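Local coordinates for 'Carboxyl esterase 2 (Tuber melanosporum Mel28, PDB 5MIF), which probably acts as a carboxylesterase of the alpha/beta hydrolase fold, hydrolysing ester bonds, at residues A[184-189]-A[198-203]; A[142-147]-A[164-169]. All coordinates share one frame; numbering follows the deposited sequence.

Interaction 1 of 2, residues A[184-189]-A[198-203]; sequences MGFGGD and SVSLLS
The carbonyl oxygen of V199, whose side chain rests on F186, takes two donors from S203: the hydroxyl OG at 2.7 Å and, in the regular helical bond, the backbone N. The two arrive from opposite faces of the carbonyl plane, the S203 side chain turning back to its own helix. Across the contact, F186 alone reaches out from strand 184-189, which leads into the probable nucleophile elbow and forms a beta-alpha-beta unit with helix 191-206 and strand 213-217. CG of F186 lies anti to the carbonyl carbon (chi1 -79°), which carries the ring toward the helix, where its CD2, CE2 and CZ side meets V199 and S200 obliquely. F186 CE2 lies 3.6 Å from V199 CG1. F186 CD2 is 3.4 Å from S200 OG, and the backbone N of S200 lies in the ring plane, beyond its edge. With F186 cut back to an alanine, the space between strand and helix would probably be left unfilled, and V199 CG1 and S200 OG would lose the ring they rest on. S200 OG is hydrogen-bonded to Q214 OE1, not to the ring; one packed aromatic ring, rather than a polar bond, joins the two segments.

Interaction 2 of 2, residues A[142-147]-A[164-169]; sequences AVFFVD and YAAVQW
F144 and V146, two residues apart on strand 142-147, both point at A166 of helix 158-173, one of the helices packed on the central sheet of the alpha/beta hydrolase fold. The short strand and helix axes approach to 9.6 Å and run roughly antiparallel, at 146°. The apolar contacts centre on the A166 methyl: A166 CB lies 3.9 Å from F144 CE2 and 4.0 Å from V146 CG2. F144 extends its ring to the helix because CG stands anti to the backbone N (chi1 -178°), while V146 offers the branch that lies beside its own N. The small side chain of A166 is consistent with the close approach here, the CA atoms of V146 and A166 being 7.2 Å apart. L82 of strand 75-82 packs on both F144 and A166 and continues the apolar layer. Contact of ring with backbone is the second kind: F144 CZ comes obliquely to A166 O, at 3.6 Å. No hydrogen bond crosses between the two segments. Within the helix, Q168 N makes the regular backbone bond to Y164 O, and Q168 NE2 adds a weak one, while sitting 3.1 Å above the Y164 ring plane, offset toward the rim.

Interaction 2 lies wholly earlier in the chain than interaction 1, and their centres are about 10 Å apart. Both sit on one mixed sheet, where strand 109-115 runs between strands 142-147 and 184-189. F115 of that middle strand is common to both contacts, touching F186 of interaction 1 as well as V146 and V167 of interaction 2. The helical segments also meet directly: V199 CG2 is 3.7 Å from Y164 N, and L202 and S203 pack on the Y164 ring. M184 SD, from strand 184-189, reaches V167 CG1 at 4.1 Å. Helices 158-173 and 191-206 thus lie side by side, in contact with each other, on the sheet whose strand 184-189 leads into the probable nucleophile elbow.

Interaction 1 of 2, residues A[184-189]-A[198-203]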
loop_
_atom_site.group_PDB
_atom_site.type_symbol
_atom_site.label_atom_id
_atom_site.label_comp_id
_atom_site.label_asym_id
_atom_site.label_seq_id
_atom_site.Cartn_x
_atom_site.Cartn_y
_atom_site.Cartn_z
ATOM N N MET A 184 -11.999 11.949 -14.733
ATOM C CA MET A 184 -10.734 11.521 -15.325
ATOM C C MET A 184 -9.663 11.247 -14.284
ATOM O O MET A 184 -9.505 12.007 -13.333
ATOM C CB MET A 184 -10.228 12.591 -16.303
ATOM C CG MET A 184 -9.018 12.172 -17.141
ATOM S SD MET A 184 -8.413 13.499 -18.206
ATOM C CE MET A 184 -9.793 13.673 -19.320
ATOM N N GLY A 185 -8.907 10.171 -14.490
ATOM C CA GLY A 185 -7.713 9.952 -13.712
ATOM C C GLY A 185 -6.474 10.111 -14.579
ATOM O O GLY A 185 -6.543 10.003 -15.817
ATOM N N PHE A 186 -5.354 10.413 -13.925
ATOM C CA PHE A 186 -4.021 10.322 -14.515
ATOM C C PHE A 186 -3.278 9.165 -13.872
ATOM O O PHE A 186 -3.317 9.001 -12.650
ATOM C CB PHE A 186 -3.190 11.593 -14.287
ATOM C CG PHE A 186 -3.509 12.731 -15.205
ATOM C CD1 PHE A 186 -4.539 12.658 -16.119
ATOM C CD2 PHE A 186 -2.748 13.891 -15.149
ATOM C CE1 PHE A 186 -4.814 13.740 -16.953
ATOM C CE2 PHE A 186 -3.013 14.962 -15.970
ATOM C CZ PHE A 186 -4.048 14.883 -16.884
ATOM N N GLY A 187 -2.568 8.389 -14.680
ATOM C CA GLY A 187 -1.636 7.409 -14.158
ATOM C C GLY A 187 -0.338 7.471 -14.960
ATOM O O GLY A 187 -0.353 7.794 -16.151
ATOM N N GLY A 188 0.785 7.183 -14.314
ATOM C CA GLY A 188 2.053 7.109 -15.014
ATOM C C GLY A 188 3.111 6.455 -14.151
ATOM O O GLY A 188 3.120 6.637 -12.931
ATOM N N ASP A 189 4.000 5.695 -14.785
ATOM C CA ASP A 189 5.058 4.976 -14.081
ATOM C C ASP A 189 6.425 5.446 -14.567
ATOM O O ASP A 189 6.639 5.621 -15.775
ATOM C CB ASP A 189 4.916 3.461 -14.280
ATOM C CG ASP A 189 5.127 3.046 -15.729
ATOM O OD1 ASP A 189 4.268 3.379 -16.572
ATOM O OD2 ASP A 189 6.147 2.391 -16.020
ATOM N N SER A 198 3.966 16.247 -15.088
ATOM C CA SER A 198 4.219 17.362 -15.999
ATOM C C SER A 198 2.942 17.902 -16.614
ATOM O O SER A 198 2.738 19.119 -16.663
ATOM C CB SER A 198 5.188 16.951 -17.110
ATOM O OG SER A 198 5.470 18.048 -17.963
ATOM N N VAL A 199 2.083 16.994 -17.070
ATOM C CA VAL A 199 0.806 17.365 -17.667
ATOM C C VAL A 199 -0.127 18.007 -16.627
ATOM O O VAL A 199 -0.878 18.954 -16.935
ATOM C CB VAL A 199 0.135 16.134 -18.317
ATOM C CG1 VAL A 199 -1.296 16.446 -18.731
ATOM C CG2 VAL A 199 0.958 15.673 -19.541
ATOM N N SER A 200 -0.086 17.492 -15.398
ATOM C CA SER A 200 -0.813 18.136 -14.300
ATOM C C SER A 200 -0.345 19.592 -14.144
ATOM O O SER A 200 -1.158 20.508 -14.087
ATOM C CB SER A 200 -0.620 17.365 -12.983
ATOM O OG SER A 200 -1.342 16.131 -12.976
ATOM N N LEU A 201 0.967 19.792 -14.087
ATOM C CA LEU A 201 1.545 21.117 -13.912
ATOM C C LEU A 201 1.184 22.051 -15.076
ATOM O O LEU A 201 0.845 23.211 -14.866
ATOM C CB LEU A 201 3.065 21.012 -13.750
ATOM C CG LEU A 201 3.850 22.318 -13.610
ATOM C CD1 LEU A 201 3.391 23.084 -12.388
ATOM C CD2 LEU A 201 5.340 22.027 -13.531
ATOM N N LEU A 202 1.238 21.532 -16.300
ATOM C CA LEU A 202 0.878 22.314 -17.475
ATOM C C LEU A 202 -0.611 22.688 -17.423
ATOM O O LEU A 202 -1.003 23.768 -17.862
ATOM C CB LEU A 202 1.217 21.539 -18.769
ATOM C CG LEU A 202 2.700 21.350 -19.148
ATOM C CD1 LEU A 202 2.891 20.354 -20.300
ATOM C CD2 LEU A 202 3.370 22.690 -19.494
ATOM N N SER A 203 -1.449 21.794 -16.909
ATOM C CA SER A 203 -2.872 22.113 -16.768
ATOM C C SER A 203 -3.074 23.276 -15.794
ATOM O O SER A 203 -3.923 24.146 -16.006
ATOM C CB SER A 203 -3.656 20.896 -16.296
ATOM O OG SER A 203 -3.442 19.807 -17.163
#

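Interaction 2 of 2, residues A[142-147]-A[164-169]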
loop_
_atom_site.group_PDB
_atom_site.type_symbol
_atom_site.label_atom_id
_atom_site.label_comp_id
_atom_site.label_asym_id
_atom_site.label_seq_id
_atom_site.Cartn_x
_atom_site.Cartn_y
_atom_site.Cartn_z
ATOM N N ALA A 142 -12.344 3.091 -18.338
ATOM C CA ALA A 142 -11.634 3.103 -19.611
ATOM C C ALA A 142 -10.200 3.584 -19.390
ATOM O O ALA A 142 -9.927 4.330 -18.436
ATOM C CB ALA A 142 -12.343 3.997 -20.614
ATOM N N VAL A 143 -9.294 3.169 -20.281
ATOM C CA VAL A 143 -7.904 3.626 -20.242
ATOM C C VAL A 143 -7.570 4.329 -21.566
ATOM O O VAL A 143 -7.739 3.761 -22.651
ATOM C CB VAL A 143 -6.918 2.466 -20.014
ATOM C CG1 VAL A 143 -5.472 2.943 -20.222
ATOM C CG2 VAL A 143 -7.093 1.878 -18.615
ATOM N N PHE A 144 -7.132 5.579 -21.448
ATOM C CA PHE A 144 -6.714 6.406 -22.571
ATOM C C PHE A 144 -5.198 6.368 -22.570
ATOM O O PHE A 144 -4.539 7.104 -21.828
ATOM C CB PHE A 144 -7.273 7.828 -22.404
ATOM C CG PHE A 144 -6.947 8.780 -23.527
ATOM C CD1 PHE A 144 -7.591 8.686 -24.754
ATOM C CD2 PHE A 144 -6.057 9.819 -23.326
ATOM C CE1 PHE A 144 -7.311 9.584 -25.773
ATOM C CE2 PHE A 144 -5.775 10.720 -24.338
ATOM C CZ PHE A 144 -6.398 10.600 -25.566
ATOM N N PHE A 145 -4.648 5.461 -23.367
ATOM C CA PHE A 145 -3.215 5.186 -23.351
ATOM C C PHE A 145 -2.518 6.012 -24.441
ATOM O O PHE A 145 -2.733 5.789 -25.641
ATOM C CB PHE A 145 -2.982 3.688 -23.555
ATOM C CG PHE A 145 -1.552 3.258 -23.423
ATOM C CD1 PHE A 145 -0.701 3.278 -24.526
ATOM C CD2 PHE A 145 -1.067 2.803 -22.220
ATOM C CE1 PHE A 145 0.623 2.865 -24.417
ATOM C CE2 PHE A 145 0.262 2.388 -22.094
ATOM C CZ PHE A 145 1.108 2.412 -23.199
ATOM N N VAL A 146 -1.704 6.979 -24.021
ATOM C CA VAL A 146 -1.058 7.881 -24.965
ATOM C C VAL A 146 0.262 7.295 -25.461
ATOM O O VAL A 146 1.189 7.082 -24.688
ATOM C CB VAL A 146 -0.806 9.250 -24.346
ATOM C CG1 VAL A 146 -0.146 10.159 -25.376
ATOM C CG2 VAL A 146 -2.127 9.853 -23.865
ATOM N N ASP A 147 0.323 7.019 -26.757
ATOM C CA ASP A 147 1.511 6.432 -27.368
ATOM C C ASP A 147 2.386 7.537 -27.947
ATOM O O ASP A 147 2.516 7.680 -29.163
ATOM C CB ASP A 147 1.085 5.414 -28.442
ATOM C CG ASP A 147 2.212 4.471 -28.860
ATOM O OD1 ASP A 147 3.263 4.398 -28.183
ATOM O OD2 ASP A 147 2.026 3.771 -29.872
ATOM N N TYR A 164 0.023 16.298 -23.045
ATOM C CA TYR A 164 -0.879 17.384 -22.696
ATOM C C TYR A 164 -1.927 17.577 -23.787
ATOM O O TYR A 164 -3.118 17.659 -23.484
ATOM C CB TYR A 164 -0.116 18.683 -22.438
ATOM C CG TYR A 164 -1.044 19.829 -22.134
ATOM C CD1 TYR A 164 -1.570 19.995 -20.866
ATOM C CD2 TYR A 164 -1.426 20.723 -23.128
ATOM C CE1 TYR A 164 -2.431 21.033 -20.584
ATOM C CE2 TYR A 164 -2.286 21.761 -22.863
ATOM C CZ TYR A 164 -2.791 21.914 -21.588
ATOM O OH TYR A 164 -3.660 22.954 -21.318
ATOM N N ALA A 165 -1.501 17.626 -25.054
ATOM C CA ALA A 165 -2.439 17.879 -26.153
ATOM C C ALA A 165 -3.475 16.756 -26.328
ATOM O O ALA A 165 -4.643 17.016 -26.651
ATOM C CB ALA A 165 -1.669 18.095 -27.482
ATOM N N ALA A 166 -3.049 15.516 -26.107
ATOM C CA ALA A 166 -3.959 14.376 -26.178
ATOM C C ALA A 166 -5.035 14.474 -25.095
ATOM O O ALA A 166 -6.206 14.170 -25.337
ATOM C CB ALA A 166 -3.192 13.067 -26.047
ATOM N N VAL A 167 -4.641 14.900 -23.900
ATOM C CA VAL A 167 -5.617 15.070 -22.827
ATOM C C VAL A 167 -6.639 16.148 -23.191
ATOM O O VAL A 167 -7.846 15.961 -22.977
ATOM C CB VAL A 167 -4.933 15.393 -21.484
ATOM C CG1 VAL A 167 -5.964 15.836 -20.435
ATOM C CG2 VAL A 167 -4.168 14.171 -21.004
ATOM N N GLN A 168 -6.173 17.255 -23.768
ATOM C CA GLN A 168 -7.092 18.336 -24.150
ATOM C C GLN A 168 -8.108 17.839 -25.181
ATOM O O GLN A 168 -9.279 18.234 -25.157
ATOM C CB GLN A 168 -6.331 19.545 -24.707
ATOM C CG GLN A 168 -5.291 20.153 -23.762
ATOM C CD GLN A 168 -5.754 20.243 -22.311
ATOM O OE1 GLN A 168 -6.711 20.953 -21.995
ATOM N NE2 GLN A 168 -5.078 19.518 -21.426
ATOM N N TRP A 169 -7.648 16.991 -26.093
ATOM C CA TRP A 169 -8.521 16.360 -27.070
ATOM C C TRP A 169 -9.557 15.461 -26.400
ATOM O O TRP A 169 -10.730 15.486 -26.759
ATOM C CB TRP A 169 -7.707 15.543 -28.078
ATOM C CG TRP A 169 -8.544 14.999 -29.203
ATOM C CD1 TRP A 169 -8.733 15.571 -30.427
ATOM C CD2 TRP A 169 -9.312 13.784 -29.204
ATOM N NE1 TRP A 169 -9.569 14.792 -31.187
ATOM C CE2 TRP A 169 -9.939 13.691 -30.462
ATOM C CE3 TRP A 169 -9.531 12.768 -28.261
ATOM C CZ2 TRP A 169 -10.765 12.620 -30.811
ATOM C CZ3 TRP A 169 -10.357 11.704 -28.607
ATOM C CH2 TRP A 169 -10.962 11.640 -29.873
#